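Local coordinates for protein phytoene synthase (Enterococcus hirae, PDB 5IYS) that probably joins two farnesyl diphosphates head to head into a C30 product such as dehydrosqualene, and holds two thio analogues of that substrate here beside magnesium ions, at residues Lys28-Tyr31 with Leu32-Gln36; Leu37-Arg40 with Lys41-Val45; Gly137-Gly140 with Leu141-Leu144; His272-Lys275 with Val276-Lys280. One frame throughout, in Å; residues are numbered along the deposited sequence.

Contact 1. Residues Lys28-Tyr31 with Leu32-Gln36; sequences KSFY and LAFSQ. With FPS (S-[(2E,6E)-3,7,11-trimethyldodeca-2,6,10-trienyl] trihydrogen thiodiphosphate), chain G.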
loop_
_atom_site.group_PDB
_atom_site.type_symbol
_atom_site.label_atom_id
_atom_site.label_comp_id
_atom_site.label_asym_id
_atom_site.label_seq_id
_atom_site.Cartn_x
_atom_site.Cartn_y
_atom_site.Cartn_z
ATOM N N LYS A 28 1.049 6.449 -10.269
ATOM C CA LYS A 28 2.211 6.781 -11.086
ATOM C C LYS A 28 3.468 6.375 -10.323
ATOM O O LYS A 28 4.412 5.897 -10.946
ATOM C CB LYS A 28 2.269 8.280 -11.401
ATOM C CG LYS A 28 1.182 8.730 -12.370
ATOM C CD LYS A 28 1.694 9.860 -13.258
ATOM C CE LYS A 28 1.341 11.240 -12.701
ATOM N NZ LYS A 28 1.608 11.389 -11.233
ATOM N N SER A 29 3.424 6.532 -9.000
ATOM C CA SER A 29 4.515 6.127 -8.100
ATOM C C SER A 29 4.857 4.640 -8.143
ATOM O O SER A 29 6.013 4.270 -8.275
ATOM C CB SER A 29 4.195 6.470 -6.646
ATOM O OG SER A 29 4.296 7.866 -6.387
ATOM N N PHE A 30 3.870 3.789 -7.900
ATOM C CA PHE A 30 4.136 2.349 -7.835
ATOM C C PHE A 30 4.394 1.800 -9.228
ATOM O O PHE A 30 5.161 0.866 -9.392
ATOM C CB PHE A 30 2.972 1.635 -7.139
ATOM C CG PHE A 30 2.967 1.805 -5.637
ATOM C CD1 PHE A 30 4.146 1.754 -4.915
ATOM C CD2 PHE A 30 1.780 1.983 -4.944
ATOM C CE1 PHE A 30 4.140 1.915 -3.521
ATOM C CE2 PHE A 30 1.759 2.108 -3.552
ATOM C CZ PHE A 30 2.948 2.079 -2.839
ATOM N N TYR A 31 3.791 2.400 -10.253
ATOM C CA TYR A 31 4.111 2.003 -11.617
ATOM C C TYR A 31 5.559 2.308 -11.934
ATOM O O TYR A 31 6.247 1.458 -12.474
ATOM C CB TYR A 31 3.219 2.719 -12.668
ATOM C CG TYR A 31 3.464 2.247 -14.080
ATOM C CD1 TYR A 31 3.478 0.892 -14.389
ATOM C CD2 TYR A 31 3.525 3.153 -15.146
ATOM C CE1 TYR A 31 3.706 0.440 -15.666
ATOM C CE2 TYR A 31 3.711 2.706 -16.448
ATOM C CZ TYR A 31 3.769 1.352 -16.707
ATOM O OH TYR A 31 3.955 0.903 -18.001
ATOM N N LEU A 32 6.019 3.519 -11.611
ATOM C CA LEU A 32 7.421 3.873 -11.862
ATOM C C LEU A 32 8.350 2.951 -11.061
ATOM O O LEU A 32 9.273 2.342 -11.618
ATOM C CB LEU A 32 7.664 5.307 -11.394
ATOM C CG LEU A 32 9.124 5.778 -11.497
ATOM C CD1 LEU A 32 9.565 5.581 -12.941
ATOM C CD2 LEU A 32 9.187 7.256 -11.112
ATOM N N ALA A 33 8.071 2.796 -9.768
ATOM C CA ALA A 33 8.950 2.002 -8.913
ATOM C C ALA A 33 8.990 0.549 -9.400
ATOM O O ALA A 33 10.065 0.017 -9.692
ATOM C CB ALA A 33 8.477 2.074 -7.485
ATOM N N PHE A 34 7.829 -0.083 -9.570
ATOM C CA PHE A 34 7.814 -1.509 -9.886
ATOM C C PHE A 34 8.142 -1.849 -11.310
ATOM O O PHE A 34 8.439 -2.991 -11.625
ATOM C CB PHE A 34 6.536 -2.204 -9.388
ATOM C CG PHE A 34 6.503 -2.375 -7.886
ATOM C CD1 PHE A 34 7.435 -3.182 -7.262
ATOM C CD2 PHE A 34 5.663 -1.600 -7.097
ATOM C CE1 PHE A 34 7.448 -3.307 -5.865
ATOM C CE2 PHE A 34 5.636 -1.741 -5.704
ATOM C CZ PHE A 34 6.521 -2.607 -5.085
ATOM N N SER A 35 8.107 -0.850 -12.186
ATOM C CA SER A 35 8.488 -1.037 -13.573
ATOM C C SER A 35 9.979 -1.314 -13.712
ATOM O O SER A 35 10.421 -1.803 -14.750
ATOM C CB SER A 35 8.091 0.191 -14.400
ATOM O OG SER A 35 9.005 1.241 -14.144
ATOM N N GLN A 36 10.725 -1.137 -12.629
ATOM C CA GLN A 36 12.149 -1.485 -12.621
ATOM C C GLN A 36 12.421 -2.980 -12.446
ATOM O O GLN A 36 13.569 -3.399 -12.556
ATOM C CB GLN A 36 12.865 -0.718 -11.516
ATOM C CG GLN A 36 12.846 0.791 -11.780
ATOM C CD GLN A 36 13.387 1.580 -10.605
ATOM O OE1 GLN A 36 14.521 2.075 -10.614
ATOM N NE2 GLN A 36 12.614 1.591 -9.533
HETATM C C1 FPS G . -1.142 3.198 -1.688
HETATM S S1 FPS G . -1.982 2.573 -3.094
HETATM C C2 FPS G . -0.572 1.938 -1.061
HETATM C C3 FPS G . -0.447 1.735 0.262
HETATM C C4 FPS G . -0.851 2.795 1.243
HETATM C C5 FPS G . 0.134 0.445 0.807
HETATM C C6 FPS G . 0.534 -0.583 -0.251
HETATM C C7 FPS G . 1.434 -1.615 0.397
HETATM C C8 FPS G . 2.471 -2.173 -0.253
HETATM C C10 FPS G . 3.219 -3.281 0.457
HETATM C C9 FPS G . 2.863 -1.796 -1.661
HETATM C C11 FPS G . 4.706 -2.921 0.521
HETATM C C12 FPS G . 5.521 -4.084 1.062
HETATM C C13 FPS G . 6.137 -5.014 0.297
HETATM C C14 FPS G . 6.947 -6.105 0.950
HETATM C C15 FPS G . 6.072 -4.983 -1.208
HETATM P PA FPS G . -2.307 4.048 -4.502
HETATM O O1A FPS G . -2.405 3.486 -5.851
HETATM O O2A FPS G . -3.798 4.530 -4.101
HETATM O O3A FPS G . -1.381 5.342 -4.379
HETATM P PB FPS G . -1.912 6.500 -3.371
HETATM O O1B FPS G . -2.686 7.545 -4.126
HETATM O O2B FPS G . -0.645 6.975 -2.699
HETATM O O3B FPS G . -2.847 5.989 -2.296
#
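Lys28-Tyr31 passes straight into Leu32-Gln36 as one short alpha helix of the all-helical squalene/phytoene synthase fold, with i to i+4 bonds from Leu32 N to Lys28 O, Ala33 N to Ser29 O and Phe34 N to Phe30 O. The fourth, Ser35 N to Tyr31 O, is more bent at 135°. Phe30 and Phe34 carry the side-chain contact: one turn apart, they lie side by side and point the same way, CD1 of Phe30 3.9 Å from CE2 of Phe34. In Phe34, CG stands anti to the carbonyl carbon (chi1 -73°), which turns the ring edge back over the preceding turn, CD2 3.4 Å from Phe30 O. Both rings belong to the prenyl pocket, Phe30 beside the prenyl chain of one analogue and Phe34 beside the tail of the other. Tyr31 leaves elsewhere and gives its hydroxyl to a bond with Glu20. At the C-terminal end, Ser35 OG donates to Leu32 O at 2.8 Å, while Gln36 NE2 and its backbone N both bond to Ala33 O, NE2 lying in the carbonyl plane on a lone pair. At the ligand end, Phe30 meets the chain edge-on, CE2 3.4 Å from C2 of the chain G analogue.

Contact 2. Residues Leu37-Arg40 with Lys41-Val45; sequences LPKR and KAQSV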
loop_
_atom_site.group_PDB
_atom_site.type_symbol
_atom_site.label_atom_id
_atom_site.label_comp_id
_atom_site.label_asym_id
_atom_site.label_seq_id
_atom_site.Cartn_x
_atom_site.Cartn_y
_atom_site.Cartn_z
ATOM N N LEU A 37 11.391 -3.748 -12.099
ATOM C CA LEU A 37 11.486 -5.209 -12.058
ATOM C C LEU A 37 11.651 -5.762 -13.453
ATOM O O LEU A 37 11.179 -5.167 -14.432
ATOM C CB LEU A 37 10.194 -5.786 -11.471
ATOM C CG LEU A 37 9.946 -5.494 -10.001
ATOM C CD1 LEU A 37 8.524 -5.982 -9.582
ATOM C CD2 LEU A 37 11.079 -6.196 -9.240
ATOM N N PRO A 38 12.252 -6.950 -13.554
ATOM C CA PRO A 38 12.163 -7.666 -14.823
ATOM C C PRO A 38 10.688 -7.791 -15.214
ATOM O O PRO A 38 9.836 -7.930 -14.330
ATOM C CB PRO A 38 12.689 -9.056 -14.473
ATOM C CG PRO A 38 13.535 -8.867 -13.227
ATOM C CD PRO A 38 12.821 -7.777 -12.467
ATOM N N LYS A 39 10.436 -7.890 -16.514
ATOM C CA LYS A 39 9.116 -7.670 -17.094
ATOM C C LYS A 39 8.055 -8.583 -16.476
ATOM O O LYS A 39 7.005 -8.103 -16.104
ATOM C CB LYS A 39 9.150 -7.894 -18.617
ATOM C CG LYS A 39 7.828 -7.585 -19.324
ATOM C CD LYS A 39 7.959 -7.477 -20.852
ATOM C CE LYS A 39 6.588 -7.210 -21.507
ATOM N NZ LYS A 39 6.431 -7.630 -22.949
ATOM N N ARG A 40 8.305 -9.893 -16.406
ATOM C CA ARG A 40 7.291 -10.820 -15.920
ATOM C C ARG A 40 6.943 -10.649 -14.451
ATOM O O ARG A 40 5.772 -10.799 -14.066
ATOM C CB ARG A 40 7.622 -12.270 -16.260
ATOM C CG ARG A 40 7.619 -12.491 -17.765
ATOM C CD ARG A 40 8.318 -13.776 -18.223
ATOM N NE ARG A 40 8.385 -13.706 -19.676
ATOM C CZ ARG A 40 7.800 -14.560 -20.516
ATOM N NH1 ARG A 40 7.287 -15.716 -20.092
ATOM N NH2 ARG A 40 7.749 -14.239 -21.798
ATOM N N LYS A 41 7.946 -10.303 -13.647
ATOM C CA LYS A 41 7.683 -9.952 -12.251
ATOM C C LYS A 41 6.933 -8.641 -12.144
ATOM O O LYS A 41 5.960 -8.524 -11.392
ATOM C CB LYS A 41 8.990 -9.924 -11.438
ATOM C CG LYS A 41 9.442 -11.333 -11.061
ATOM C CD LYS A 41 10.744 -11.305 -10.271
ATOM C CE LYS A 41 10.976 -12.640 -9.551
ATOM N NZ LYS A 41 12.351 -12.594 -8.938
ATOM N N ALA A 42 7.297 -7.670 -12.976
ATOM C CA ALA A 42 6.561 -6.422 -12.944
ATOM C C ALA A 42 5.085 -6.640 -13.324
ATOM O O ALA A 42 4.174 -6.114 -12.689
ATOM C CB ALA A 42 7.231 -5.386 -13.878
ATOM N N GLN A 43 4.833 -7.422 -14.354
ATOM C CA GLN A 43 3.436 -7.633 -14.790
ATOM C C GLN A 43 2.667 -8.369 -13.700
ATOM O O GLN A 43 1.486 -8.165 -13.518
ATOM C CB GLN A 43 3.446 -8.533 -16.029
ATOM C CG GLN A 43 3.992 -7.811 -17.265
ATOM C CD GLN A 43 4.098 -8.769 -18.437
ATOM O OE1 GLN A 43 4.859 -9.729 -18.397
ATOM N NE2 GLN A 43 3.275 -8.551 -19.444
ATOM N N SER A 44 3.362 -9.223 -12.959
ATOM C CA SER A 44 2.763 -9.959 -11.847
ATOM C C SER A 44 2.366 -8.986 -10.740
ATOM O O SER A 44 1.270 -9.081 -10.213
ATOM C CB SER A 44 3.723 -11.024 -11.317
ATOM O OG SER A 44 4.018 -11.993 -12.333
ATOM N N VAL A 45 3.225 -8.034 -10.415
ATOM C CA VAL A 45 2.838 -6.992 -9.464
ATOM C C VAL A 45 1.608 -6.236 -9.964
ATOM O O VAL A 45 0.758 -5.829 -9.165
ATOM C CB VAL A 45 3.971 -5.981 -9.249
ATOM C CG1 VAL A 45 3.496 -4.836 -8.336
ATOM C CG2 VAL A 45 5.216 -6.671 -8.546
#
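Leu37-Arg40 leads from an extended approach into the first turn of a helix that Lys41-Val45 continues, with Pro38 at the N-cap position and Pro38 O taking the bond from Ala42 N (2.9 Å). Gln43 N to Lys39 O follows one residue later. Leu37, just ahead of the cap, lies along the flank of the first turns: its CB rests 3.8 Å from Ala42 CB, and its CD1 reaches Val45 CG2 at 3.5 Å, the two side chains crossing at about a right angle. Leu37 also packs on Cys238 and Ala241 of helix 236-258. On another flank, Gln43 draws its extended chain back over the preceding turn (chi1 -71°), CG 3.2 Å from Lys39 O, and its amide lies near the aliphatic stems of Lys39 and Arg40. The guanidinium of Arg40 goes further out, to a salt bridge with Asp7. Arg40 O is gripped twice by Ser44, through OG at 2.7 Å and N at 3.1 Å, from opposite faces of the carbonyl plane. The bond satisfies the buried hydroxyl; Ser44 also touches Phe9 and Phe99. This is the N-terminal start of helix 39-60, which further along carries Asp56 and Asp60, both magnesium ligands.

Contact 3. Residues Gly137-Gly140 with Leu141-Leu144; sequences GSVG and LMLL. With FPS (S-[(2E,6E)-3,7,11-trimethyldodeca-2,6,10-trienyl] trihydrogen thiodiphosphate), chain G; FPS (S-[(2E,6E)-3,7,11-trimethyldodeca-2,6,10-trienyl] trihydrogen thiodiphosphate), chain H.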
loop_
_atom_site.group_PDB
_atom_site.type_symbol
_atom_site.label_atom_id
_atom_site.label_comp_id
_atom_site.label_asym_id
_atom_site.label_seq_id
_atom_site.Cartn_x
_atom_site.Cartn_y
_atom_site.Cartn_z
ATOM N N GLY A 137 -0.335 -4.183 5.117
ATOM C CA GLY A 137 0.631 -5.258 5.376
ATOM C C GLY A 137 0.310 -6.520 4.582
ATOM O O GLY A 137 1.216 -7.212 4.090
ATOM N N SER A 138 -0.979 -6.748 4.326
ATOM C CA SER A 138 -1.373 -7.891 3.510
ATOM C C SER A 138 -0.813 -7.807 2.092
ATOM O O SER A 138 -0.492 -8.839 1.470
ATOM C CB SER A 138 -2.904 -8.042 3.472
ATOM O OG SER A 138 -3.492 -6.834 2.984
ATOM N N VAL A 139 -0.808 -6.598 1.547
ATOM C CA VAL A 139 -0.245 -6.367 0.208
ATOM C C VAL A 139 1.224 -6.791 0.144
ATOM O O VAL A 139 1.678 -7.440 -0.793
ATOM C CB VAL A 139 -0.341 -4.884 -0.221
ATOM C CG1 VAL A 139 0.252 -4.714 -1.635
ATOM C CG2 VAL A 139 -1.821 -4.453 -0.296
ATOM N N GLY A 140 1.981 -6.459 1.167
ATOM C CA GLY A 140 3.359 -6.962 1.251
ATOM C C GLY A 140 3.411 -8.475 1.159
ATOM O O GLY A 140 4.237 -9.051 0.437
ATOM N N LEU A 141 2.498 -9.135 1.872
ATOM C CA LEU A 141 2.467 -10.583 1.817
ATOM C C LEU A 141 2.042 -11.141 0.475
ATOM O O LEU A 141 2.491 -12.222 0.086
ATOM C CB LEU A 141 1.576 -11.122 2.938
ATOM C CG LEU A 141 2.077 -10.750 4.337
ATOM C CD1 LEU A 141 1.356 -11.624 5.365
ATOM C CD2 LEU A 141 3.580 -10.952 4.411
ATOM N N MET A 142 1.085 -10.488 -0.191
ATOM C CA MET A 142 0.750 -10.890 -1.550
ATOM C C MET A 142 1.964 -10.889 -2.462
ATOM O O MET A 142 2.107 -11.785 -3.308
ATOM C CB MET A 142 -0.292 -9.949 -2.169
ATOM C CG MET A 142 -1.587 -9.883 -1.417
ATOM S SD MET A 142 -2.614 -8.566 -2.163
ATOM C CE MET A 142 -3.745 -8.353 -0.792
ATOM N N LEU A 143 2.770 -9.831 -2.364
ATOM C CA LEU A 143 3.926 -9.643 -3.247
ATOM C C LEU A 143 5.198 -10.414 -2.900
ATOM O O LEU A 143 6.086 -10.585 -3.750
ATOM C CB LEU A 143 4.279 -8.155 -3.327
ATOM C CG LEU A 143 3.164 -7.268 -3.899
ATOM C CD1 LEU A 143 3.599 -5.806 -3.863
ATOM C CD2 LEU A 143 2.840 -7.675 -5.319
ATOM N N LEU A 144 5.333 -10.836 -1.651
ATOM C CA LEU A 144 6.602 -11.417 -1.219
ATOM C C LEU A 144 7.095 -12.555 -2.115
ATOM O O LEU A 144 8.295 -12.677 -2.359
ATOM C CB LEU A 144 6.482 -11.932 0.214
ATOM C CG LEU A 144 6.992 -11.029 1.346
ATOM C CD1 LEU A 144 6.993 -11.743 2.740
ATOM C CD2 LEU A 144 8.391 -10.517 1.013
HETATM C C1 FPS G . -1.142 3.198 -1.688
HETATM S S1 FPS G . -1.982 2.573 -3.094
HETATM C C2 FPS G . -0.572 1.938 -1.061
HETATM C C3 FPS G . -0.447 1.735 0.262
HETATM C C4 FPS G . -0.851 2.795 1.243
HETATM C C5 FPS G . 0.134 0.445 0.807
HETATM C C6 FPS G . 0.534 -0.583 -0.251
HETATM C C7 FPS G . 1.434 -1.615 0.397
HETATM C C8 FPS G . 2.471 -2.173 -0.253
HETATM C C10 FPS G . 3.219 -3.281 0.457
HETATM C C9 FPS G . 2.863 -1.796 -1.661
HETATM C C11 FPS G . 4.706 -2.921 0.521
HETATM C C12 FPS G . 5.521 -4.084 1.062
HETATM C C13 FPS G . 6.137 -5.014 0.297
HETATM C C14 FPS G . 6.947 -6.105 0.950
HETATM C C15 FPS G . 6.072 -4.983 -1.208
HETATM P PA FPS G . -2.307 4.048 -4.502
HETATM O O1A FPS G . -2.405 3.486 -5.851
HETATM O O2A FPS G . -3.798 4.530 -4.101
HETATM O O3A FPS G . -1.381 5.342 -4.379
HETATM P PB FPS G . -1.912 6.500 -3.371
HETATM O O1B FPS G . -2.686 7.545 -4.126
HETATM O O2B FPS G . -0.645 6.975 -2.699
HETATM O O3B FPS G . -2.847 5.989 -2.296
HETATM C C1 FPS H . -4.736 2.930 -0.636
HETATM S S1 FPS H . -4.953 3.584 0.989
HETATM C C2 FPS H . -5.449 1.605 -0.742
HETATM C C3 FPS H . -5.059 0.471 -0.132
HETATM C C4 FPS H . -3.902 0.398 0.828
HETATM C C5 FPS H . -5.868 -0.779 -0.395
HETATM C C6 FPS H . -5.593 -1.346 -1.787
HETATM C C7 FPS H . -4.100 -1.416 -2.060
HETATM C C8 FPS H . -3.580 -0.971 -3.213
HETATM C C10 FPS H . -2.078 -1.030 -3.357
HETATM C C9 FPS H . -4.448 -0.349 -4.275
HETATM C C11 FPS H . -1.591 -2.308 -4.002
HETATM C C12 FPS H . -0.169 -1.958 -4.420
HETATM C C13 FPS H . 0.683 -2.822 -5.003
HETATM C C14 FPS H . 0.327 -4.242 -5.321
HETATM C C15 FPS H . 2.059 -2.340 -5.336
HETATM P PA FPS H . -6.601 4.743 0.660
HETATM O O1A FPS H . -7.725 3.883 0.216
HETATM O O2A FPS H . -7.001 5.464 2.043
HETATM O O3A FPS H . -6.141 5.971 -0.292
HETATM P PB FPS H . -6.534 6.245 -1.812
HETATM O O1B FPS H . -7.309 7.535 -1.785
HETATM O O2B FPS H . -7.391 5.161 -2.429
HETATM O O3B FPS H . -5.232 6.355 -2.577
#
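Val139 and Leu143, one turn apart where Gly137-Gly140 runs on into Leu141-Leu144, bring CG1 and CD1 to 4.2 Å of each other and turn both methyls to the bound prenyl chains. The polar atoms beneath them are matched within the backbone: Leu141 N donates to Gly137 O in the carbonyl plane, Met142 N to Ser138 O at 2.8 Å, and Leu143 N to Val139 O. Only Leu144 N makes a weak bond, reaching Gly140 O at an angle of 125°. The one side-chain hydroxyl, Ser138 OG, bonds back to Tyr134 O; its torsion, between backbone N and carbonyl carbon (chi1 57°), points it to the preceding turn. Met142 runs extended back along the helix, CG 3.3 Å from Ser138 O, and packs on Phe106 and Met109. Facing the ligands, Val139 CG1 touches both prenyl chains, 3.6 Å from C8 of the chain G analogue and 3.7 Å from C14 of the chain H one. Gly140 has no side chain, and its N comes within 3.5 Å of C10 of the chain G analogue. With the carbonyls of Gly137-Gly140 engaged by the amides of Leu141-Leu144, this wall meets the hydrocarbon tails by van der Waals contact, consistent with a pocket that holds greasy chains by shape.

Contact 4. Residues His272-Lys275 with Val276-Lys280; sequences HYRK and VQLLK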
loop_
_atom_site.group_PDB
_atom_site.type_symbol
_atom_site.label_atom_id
_atom_site.label_comp_id
_atom_site.label_asym_id
_atom_site.label_seq_id
_atom_site.Cartn_x
_atom_site.Cartn_y
_atom_site.Cartn_z
ATOM N N HIS A 272 8.087 14.332 -10.638
ATOM C CA HIS A 272 8.869 13.394 -11.434
ATOM C C HIS A 272 10.354 13.637 -11.181
ATOM O O HIS A 272 11.139 12.689 -11.071
ATOM C CB HIS A 272 8.567 13.582 -12.916
ATOM C CG HIS A 272 9.443 12.758 -13.804
ATOM N ND1 HIS A 272 10.583 13.261 -14.400
ATOM C CD2 HIS A 272 9.399 11.440 -14.119
ATOM C CE1 HIS A 272 11.159 12.306 -15.109
ATOM N NE2 HIS A 272 10.447 11.199 -14.977
ATOM N N TYR A 273 10.755 14.907 -11.157
ATOM C CA TYR A 273 12.150 15.234 -10.883
ATOM C C TYR A 273 12.606 14.599 -9.555
ATOM O O TYR A 273 13.685 14.036 -9.460
ATOM C CB TYR A 273 12.312 16.762 -10.832
ATOM C CG TYR A 273 13.701 17.249 -10.505
ATOM C CD1 TYR A 273 14.654 17.400 -11.518
ATOM C CD2 TYR A 273 14.032 17.661 -9.224
ATOM C CE1 TYR A 273 15.902 17.959 -11.254
ATOM C CE2 TYR A 273 15.306 18.175 -8.938
ATOM C CZ TYR A 273 16.226 18.341 -9.965
ATOM O OH TYR A 273 17.457 18.909 -9.698
ATOM N N ARG A 274 11.847 14.803 -8.487
ATOM C CA ARG A 274 12.181 14.257 -7.180
ATOM C C ARG A 274 12.170 12.713 -7.115
ATOM O O ARG A 274 13.062 12.083 -6.536
ATOM C CB ARG A 274 11.201 14.846 -6.156
ATOM C CG ARG A 274 11.508 14.514 -4.726
ATOM C CD ARG A 274 12.905 14.962 -4.319
ATOM N NE ARG A 274 13.144 14.495 -2.957
ATOM C CZ ARG A 274 14.290 14.006 -2.520
ATOM N NH1 ARG A 274 15.347 14.044 -3.309
ATOM N NH2 ARG A 274 14.377 13.533 -1.285
ATOM N N LYS A 275 11.269 12.113 -7.871
ATOM C CA LYS A 275 11.259 10.650 -8.034
ATOM C C LYS A 275 12.526 10.128 -8.682
ATOM O O LYS A 275 13.096 9.126 -8.243
ATOM C CB LYS A 275 10.051 10.182 -8.827
ATOM C CG LYS A 275 8.750 10.360 -8.037
ATOM C CD LYS A 275 7.538 9.904 -8.848
ATOM C CE LYS A 275 6.237 10.261 -8.114
ATOM N NZ LYS A 275 5.061 10.335 -9.024
ATOM N N VAL A 276 13.017 10.866 -9.670
ATOM C CA VAL A 276 14.252 10.443 -10.345
ATOM C C VAL A 276 15.425 10.576 -9.393
ATOM O O VAL A 276 16.279 9.691 -9.310
ATOM C CB VAL A 276 14.519 11.274 -11.640
ATOM C CG1 VAL A 276 15.975 11.022 -12.153
ATOM C CG2 VAL A 276 13.514 10.851 -12.714
ATOM N N GLN A 277 15.438 11.657 -8.628
ATOM C CA GLN A 277 16.471 11.830 -7.621
ATOM C C GLN A 277 16.465 10.669 -6.641
ATOM O O GLN A 277 17.517 10.165 -6.234
ATOM C CB GLN A 277 16.244 13.123 -6.831
ATOM C CG GLN A 277 16.653 14.353 -7.589
ATOM C CD GLN A 277 16.545 15.589 -6.724
ATOM O OE1 GLN A 277 15.521 15.806 -6.073
ATOM N NE2 GLN A 277 17.591 16.418 -6.734
ATOM N N LEU A 278 15.269 10.276 -6.229
ATOM C CA LEU A 278 15.129 9.176 -5.283
ATOM C C LEU A 278 15.590 7.817 -5.834
ATOM O O LEU A 278 16.243 7.029 -5.126
ATOM C CB LEU A 278 13.679 9.111 -4.751
ATOM C CG LEU A 278 13.361 10.191 -3.701
ATOM C CD1 LEU A 278 11.866 10.488 -3.491
ATOM C CD2 LEU A 278 13.995 9.896 -2.371
ATOM N N LEU A 279 15.309 7.557 -7.109
ATOM C CA LEU A 279 15.823 6.323 -7.736
ATOM C C LEU A 279 17.351 6.263 -7.671
ATOM O O LEU A 279 17.932 5.190 -7.470
ATOM C CB LEU A 279 15.356 6.179 -9.178
ATOM C CG LEU A 279 13.855 6.173 -9.489
ATOM C CD1 LEU A 279 13.560 5.991 -10.975
ATOM C CD2 LEU A 279 13.034 5.204 -8.640
ATOM N N LYS A 280 18.000 7.399 -7.918
ATOM C CA LYS A 280 19.452 7.451 -7.839
ATOM C C LYS A 280 19.907 7.284 -6.397
ATOM O O LYS A 280 20.900 6.599 -6.152
ATOM C CB LYS A 280 20.000 8.777 -8.386
ATOM C CG LYS A 280 19.845 8.920 -9.915
ATOM C CD LYS A 280 20.435 10.234 -10.415
ATOM C CE LYS A 280 20.656 10.132 -11.919
ATOM N NZ LYS A 280 19.347 10.368 -12.548
#
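His272 and Val276 meet in the first turn of the C-terminal helix: Val276 CG2 sits over one face of the imidazole, offset toward its rim, in a CH-pi contact 4.0 Å from the ring centroid. The His272 carbonyl takes the amide of Val276, the first of four i to i+4 bonds that run on through Leu279 N to Lys275 O. Tyr273 comes next, its ring packing against the amide end of Gln277 with the planes 42° apart and CE2 3.6 Å from Gln277 CD. Arg274 does more. CG starts anti to the backbone N (chi1 -173°), then the chain bends at chi2 (57°) and brings the guanidinium forward along the helix, over Gln277 and Leu278. NH1 bonds to Gln277 OE1 at 3.3 Å, in the guanidinium plane but well above the carbonyl plane of the amide, so no lone pair is met squarely. Leu278 lies over one guanidinium face, CD2 3.8 Å from Arg274 NH2. Glu251 pairs with NE and ties the charge to helix 236-258, while Glu281, on the arginine's own helix, takes NH1. Lys275 is buried, turned the other way toward Ser29 and Leu32, while its O receives Leu279 N at 2.9 Å. Arg274, Gln277 and Leu278 thus form an i to i+3 and i to i+4 side-chain cluster on the flank of helix 272-287 that faces helix 236-258.

From the N terminus, contact 1 is helix 28-34 and its exit, and contact 2 follows directly as the start of helix 39-60; the two touch where Phe34 packs on Ala42 and Val45. Contact 3 comes much later, near the end of helix 125-143, and reaches contact 2 through Val45 and Leu143. Contacts 1 and 3 do not touch, but both border the same prenyl analogue. Contact 4 begins the C-terminal helix and returns to contact 1 through Lys275 and Leu279. Each contact lies within one unbroken run of residues, so none closes a long loop, and they follow in series without nesting or crossing. Helix 28-34 thus joins the prenyl pocket and helix 39-60 to helix 272-287.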